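Local coordinates for protein pectate lyase 47 (Bacillus sp. TS-47, PDB 1VBL) that probably cleaves the pectate chains of plant pectin by calcium-dependent beta-elimination, as a thermostable secreted lyase of polysaccharide lyase family 1, at residues K146-N154 against E188-G196. Residues are numbered along the deposited sequence; the frame is centred on the assembly and turned at random.
With CA (calcium ion), chain B.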
ATOM      1  N   LYS A 146      -7.919  11.897   3.059  1.00 13.18           N
ATOM      2  CA  LYS A 146      -8.787  10.922   3.715  1.00 13.74           C
ATOM      3  C   LYS A 146      -9.988  10.586   2.841  1.00 13.77           C
ATOM      4  O   LYS A 146     -10.321  11.331   1.921  1.00 14.21           O
ATOM      5  CB  LYS A 146      -9.295  11.466   5.055  1.00 17.04           C
ATOM      6  CG  LYS A 146      -8.212  11.986   5.988  1.00 22.91           C
ATOM      7  CD  LYS A 146      -8.764  12.355   7.366  1.00 26.53           C
ATOM      8  CE  LYS A 146      -9.870  13.399   7.297  1.00 28.59           C
ATOM      9  NZ  LYS A 146     -11.151  12.865   6.755  1.00 33.46           N
ATOM     10  N   GLY A 147     -10.629   9.461   3.138  1.00 14.69           N
ATOM     11  CA  GLY A 147     -11.816   9.053   2.403  1.00 15.25           C
ATOM     12  C   GLY A 147     -11.640   8.619   0.964  1.00 15.62           C
ATOM     13  O   GLY A 147     -12.617   8.276   0.299  1.00 16.15           O
ATOM     14  N   GLY A 148     -10.405   8.630   0.476  1.00 13.90           N
ATOM     15  CA  GLY A 148     -10.153   8.227  -0.894  1.00 12.46           C
ATOM     16  C   GLY A 148      -8.698   7.853  -1.084  1.00 12.71           C
ATOM     17  O   GLY A 148      -7.963   7.702  -0.112  1.00 12.85           O
ATOM     18  N   GLY A 149      -8.279   7.704  -2.335  1.00 13.03           N
ATOM     19  CA  GLY A 149      -6.902   7.344  -2.604  1.00 12.15           C
ATOM     20  C   GLY A 149      -6.488   7.771  -3.995  1.00 13.67           C
ATOM     21  O   GLY A 149      -7.321   8.219  -4.790  1.00 12.82           O
ATOM     22  N   PHE A 150      -5.199   7.646  -4.293  1.00 12.96           N
ATOM     23  CA  PHE A 150      -4.698   8.012  -5.609  1.00 12.46           C
ATOM     24  C   PHE A 150      -4.564   6.778  -6.478  1.00 14.11           C
ATOM     25  O   PHE A 150      -4.048   5.749  -6.039  1.00 13.71           O
ATOM     26  CB  PHE A 150      -3.333   8.698  -5.505  1.00 12.66           C
ATOM     27  CG  PHE A 150      -3.404  10.115  -5.024  1.00 13.74           C
ATOM     28  CD1 PHE A 150      -4.158  11.060  -5.718  1.00 14.34           C
ATOM     29  CD2 PHE A 150      -2.720  10.508  -3.878  1.00 14.43           C
ATOM     30  CE1 PHE A 150      -4.230  12.379  -5.273  1.00 16.65           C
ATOM     31  CE2 PHE A 150      -2.785  11.822  -3.424  1.00 14.46           C
ATOM     32  CZ  PHE A 150      -3.542  12.761  -4.122  1.00 15.34           C
ATOM     33  N   LEU A 151      -5.033   6.896  -7.713  1.00 13.97           N
ATOM     34  CA  LEU A 151      -4.965   5.808  -8.672  1.00 15.29           C
ATOM     35  C   LEU A 151      -3.897   6.192  -9.691  1.00 15.73           C
ATOM     36  O   LEU A 151      -4.098   7.085 -10.518  1.00 14.70           O
ATOM     37  CB  LEU A 151      -6.319   5.633  -9.367  1.00 17.10           C
ATOM     38  CG  LEU A 151      -6.795   4.216  -9.690  1.00 22.90           C
ATOM     39  CD1 LEU A 151      -7.002   3.439  -8.397  1.00 24.39           C
ATOM     40  CD2 LEU A 151      -8.109   4.282 -10.469  1.00 23.17           C
ATOM     41  N   ILE A 152      -2.749   5.531  -9.605  1.00 13.75           N
ATOM     42  CA  ILE A 152      -1.646   5.787 -10.521  1.00 15.31           C
ATOM     43  C   ILE A 152      -1.734   4.654 -11.532  1.00 15.54           C
ATOM     44  O   ILE A 152      -1.072   3.623 -11.392  1.00 15.00           O
ATOM     45  CB  ILE A 152      -0.299   5.752  -9.767  1.00 15.34           C
ATOM     46  CG1 ILE A 152      -0.352   6.729  -8.586  1.00 15.37           C
ATOM     47  CG2 ILE A 152       0.841   6.140 -10.699  1.00 16.29           C
ATOM     48  CD1 ILE A 152       0.882   6.704  -7.694  1.00 16.42           C
ATOM     49  N   LYS A 153      -2.573   4.856 -12.546  1.00 15.10           N
ATOM     50  CA  LYS A 153      -2.828   3.843 -13.559  1.00 16.43           C
ATOM     51  C   LYS A 153      -2.367   4.168 -14.976  1.00 16.36           C
ATOM     52  O   LYS A 153      -2.746   5.190 -15.548  1.00 14.75           O
ATOM     53  CB  LYS A 153      -4.324   3.528 -13.578  1.00 17.27           C
ATOM     54  CG  LYS A 153      -4.714   2.400 -14.513  1.00 19.82           C
ATOM     55  CD  LYS A 153      -6.182   2.058 -14.344  1.00 22.84           C
ATOM     56  CE  LYS A 153      -6.573   0.837 -15.155  1.00 23.18           C
ATOM     57  NZ  LYS A 153      -7.959   0.408 -14.816  1.00 25.76           N
ATOM     58  N   ASN A 154      -1.562   3.268 -15.534  1.00 15.27           N
ATOM     59  CA  ASN A 154      -1.030   3.406 -16.883  1.00 17.33           C
ATOM     60  C   ASN A 154      -0.300   4.719 -17.125  1.00 16.82           C
ATOM     61  O   ASN A 154      -0.379   5.294 -18.210  1.00 17.37           O
ATOM     62  CB  ASN A 154      -2.152   3.239 -17.916  1.00 18.13           C
ATOM     63  CG  ASN A 154      -2.801   1.872 -17.851  1.00 20.93           C
ATOM     64  OD1 ASN A 154      -2.120   0.847 -17.891  1.00 20.42           O
ATOM     65  ND2 ASN A 154      -4.125   1.847 -17.753  1.00 22.55           N
ATOM     66  N   GLU A 188     -12.245  -2.568  -2.106  1.00 18.30           N
ATOM     67  CA  GLU A 188     -11.513  -2.172  -3.302  1.00 19.78           C
ATOM     68  C   GLU A 188     -10.524  -1.011  -3.211  1.00 17.77           C
ATOM     69  O   GLU A 188      -9.586  -0.938  -3.999  1.00 17.91           O
ATOM     70  CB  GLU A 188     -12.542  -1.847  -4.392  1.00 23.45           C
ATOM     71  CG  GLU A 188     -12.004  -1.107  -5.606  1.00 29.19           C
ATOM     72  CD  GLU A 188     -11.704  -2.025  -6.770  1.00 32.72           C
ATOM     73  OE1 GLU A 188     -11.201  -1.528  -7.799  1.00 34.56           O
ATOM     74  OE2 GLU A 188     -11.978  -3.240  -6.661  1.00 35.15           O
ATOM     75  N   TYR A 189     -10.714  -0.119  -2.248  1.00 15.43           N
ATOM     76  CA  TYR A 189      -9.880   1.073  -2.176  1.00 13.86           C
ATOM     77  C   TYR A 189      -8.592   1.059  -1.367  1.00 14.30           C
ATOM     78  O   TYR A 189      -8.563   0.620  -0.216  1.00 11.81           O
ATOM     79  CB  TYR A 189     -10.757   2.250  -1.725  1.00 12.36           C
ATOM     80  CG  TYR A 189     -12.113   2.253  -2.408  1.00 13.08           C
ATOM     81  CD1 TYR A 189     -12.211   2.227  -3.802  1.00 14.91           C
ATOM     82  CD2 TYR A 189     -13.295   2.212  -1.664  1.00 14.80           C
ATOM     83  CE1 TYR A 189     -13.450   2.151  -4.441  1.00 13.50           C
ATOM     84  CE2 TYR A 189     -14.545   2.135  -2.296  1.00 13.39           C
ATOM     85  CZ  TYR A 189     -14.612   2.101  -3.684  1.00 13.84           C
ATOM     86  OH  TYR A 189     -15.832   1.995  -4.318  1.00 15.14           O
ATOM     87  N   ASP A 190      -7.531   1.562  -1.998  1.00 13.83           N
ATOM     88  CA  ASP A 190      -6.211   1.682  -1.376  1.00 13.38           C
ATOM     89  C   ASP A 190      -5.893   3.171  -1.311  1.00 12.00           C
ATOM     90  O   ASP A 190      -6.437   3.953  -2.090  1.00 11.99           O
ATOM     91  CB  ASP A 190      -5.128   1.035  -2.237  1.00 13.44           C
ATOM     92  CG  ASP A 190      -5.542  -0.294  -2.788  1.00 13.65           C
ATOM     93  OD1 ASP A 190      -6.035  -1.132  -2.006  1.00 12.00           O
ATOM     94  OD2 ASP A 190      -5.365  -0.503  -4.007  1.00 14.75           O
ATOM     95  N   SER A 191      -4.998   3.568  -0.410  1.00 11.72           N
ATOM     96  CA  SER A 191      -4.623   4.977  -0.330  1.00 10.25           C
ATOM     97  C   SER A 191      -3.868   5.326  -1.610  1.00 10.49           C
ATOM     98  O   SER A 191      -4.015   6.416  -2.160  1.00 10.76           O
ATOM     99  CB  SER A 191      -3.748   5.231   0.901  1.00 10.71           C
ATOM    100  OG  SER A 191      -4.534   5.173   2.083  1.00 11.43           O
ATOM    101  N   ILE A 192      -3.056   4.383  -2.077  1.00  9.88           N
ATOM    102  CA  ILE A 192      -2.300   4.551  -3.312  1.00 11.40           C
ATOM    103  C   ILE A 192      -2.291   3.220  -4.044  1.00 11.63           C
ATOM    104  O   ILE A 192      -1.858   2.202  -3.502  1.00 11.58           O
ATOM    105  CB  ILE A 192      -0.834   4.988  -3.060  1.00 12.59           C
ATOM    106  CG1 ILE A 192      -0.805   6.399  -2.467  1.00 12.41           C
ATOM    107  CG2 ILE A 192      -0.049   4.957  -4.373  1.00 14.58           C
ATOM    108  CD1 ILE A 192       0.596   6.952  -2.246  1.00 13.05           C
ATOM    109  N   SER A 193      -2.786   3.236  -5.274  1.00 11.92           N
ATOM    110  CA  SER A 193      -2.843   2.040  -6.096  1.00 12.92           C
ATOM    111  C   SER A 193      -2.051   2.294  -7.374  1.00 13.74           C
ATOM    112  O   SER A 193      -2.387   3.177  -8.160  1.00 15.22           O
ATOM    113  CB  SER A 193      -4.297   1.705  -6.437  1.00 16.77           C
ATOM    114  OG  SER A 193      -4.360   0.597  -7.317  1.00 22.00           O
ATOM    115  N   ILE A 194      -0.990   1.519  -7.560  1.00 12.28           N
ATOM    116  CA  ILE A 194      -0.128   1.645  -8.724  1.00 13.99           C
ATOM    117  C   ILE A 194      -0.414   0.478  -9.666  1.00 15.43           C
ATOM    118  O   ILE A 194      -0.147  -0.681  -9.333  1.00 14.73           O
ATOM    119  CB  ILE A 194       1.352   1.635  -8.286  1.00 13.51           C
ATOM    120  CG1 ILE A 194       1.593   2.782  -7.300  1.00 14.60           C
ATOM    121  CG2 ILE A 194       2.263   1.748  -9.495  1.00 13.43           C
ATOM    122  CD1 ILE A 194       2.990   2.796  -6.674  1.00 14.70           C
ATOM    123  N   GLU A 195      -0.963   0.789 -10.838  1.00 15.44           N
ATOM    124  CA  GLU A 195      -1.317  -0.239 -11.814  1.00 16.34           C
ATOM    125  C   GLU A 195      -0.775   0.098 -13.202  1.00 14.91           C
ATOM    126  O   GLU A 195      -1.037   1.175 -13.732  1.00 14.94           O
ATOM    127  CB  GLU A 195      -2.845  -0.381 -11.879  1.00 18.14           C
ATOM    128  CG  GLU A 195      -3.519  -0.397 -10.513  1.00 25.04           C
ATOM    129  CD  GLU A 195      -5.041  -0.360 -10.587  1.00 29.35           C
ATOM    130  OE1 GLU A 195      -5.674  -0.111  -9.538  1.00 30.97           O
ATOM    131  OE2 GLU A 195      -5.605  -0.583 -11.681  1.00 28.37           O
ATOM    132  N   GLY A 196      -0.016  -0.827 -13.783  1.00 15.57           N
ATOM    133  CA  GLY A 196       0.549  -0.611 -15.105  1.00 15.28           C
ATOM    134  C   GLY A 196       1.342   0.677 -15.222  1.00 16.47           C
ATOM    135  O   GLY A 196       1.387   1.292 -16.286  1.00 13.65           O
TER
HETATM  136 CA    CA B 417      -5.746  -3.106  -3.738  1.00 25.80          CA
HETATM  137  O   HOH W   1      -5.972   7.479   1.756  1.00 12.17           O
HETATM  138  O   HOH W   2       0.377   0.690 -18.933  1.00 38.54           O
HETATM  139  O   HOH W   3      -7.992  -2.546  -4.341  1.00 24.75           O
HETATM  140  O   HOH W   4      -4.572  -3.208  -6.076  1.00 23.80           O
HETATM  141  O   HOH W   5      -6.183  -5.565  -4.031  1.00 24.97           O
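I152 lies beside I194 and slants across I192 where strands 149-153 and 192-195 run parallel on successive turns of the right-handed parallel beta-helix characteristic of family 1 pectate lyases. I152 CD1 reaches I192 CG2 at 3.9 Å and I194 CG1 at 4.0 Å. Branched aliphatic residues suit this inward face, where I200 of strand 200-208 packs on I152 and I194, and F207 of the same strand on I192. On the outer face the L151, K153, S193 and E195 side chains make a more polar surface. L151 CD1 rests on S193 CB (3.8 Å) and also approaches the E195 carboxylate. Setting S193 OG opposite its own backbone N (chi1 176°) turns the hydroxyl toward E195, and OG donates a 2.7 Å bond to the anti lone pair of E195 OE1, helping to fix the carboxylate's rotation. The extended K153 chain crosses the E195 side chain obliquely, with K153 NZ 4.0 Å from E195 OE2: an attraction of opposite charges, longer than a salt bridge. With an alanine at E195, S193 OG is likely to lose this acceptor, and the K153 ammonium its nearby opposite charge. Five backbone N-H...O bonds join the strands, the first running from F150 N to S191 O (2.7 Å). G149 suits the start of the pairing because a CB there would collide with the carbonyls of D190 and S191. Just before the second strand, D190 grips calcium through both OD1 and OD2, each at 2.6 Å; D229 and D233 complete the aspartate set, while G230 N bonds to D190 OD1. At the other end, N154 and G196 both adopt positive phi, a conformation asparagine and glycine tolerate well, and one water donates to N154 OD1 (2.7 Å) and to G196 O.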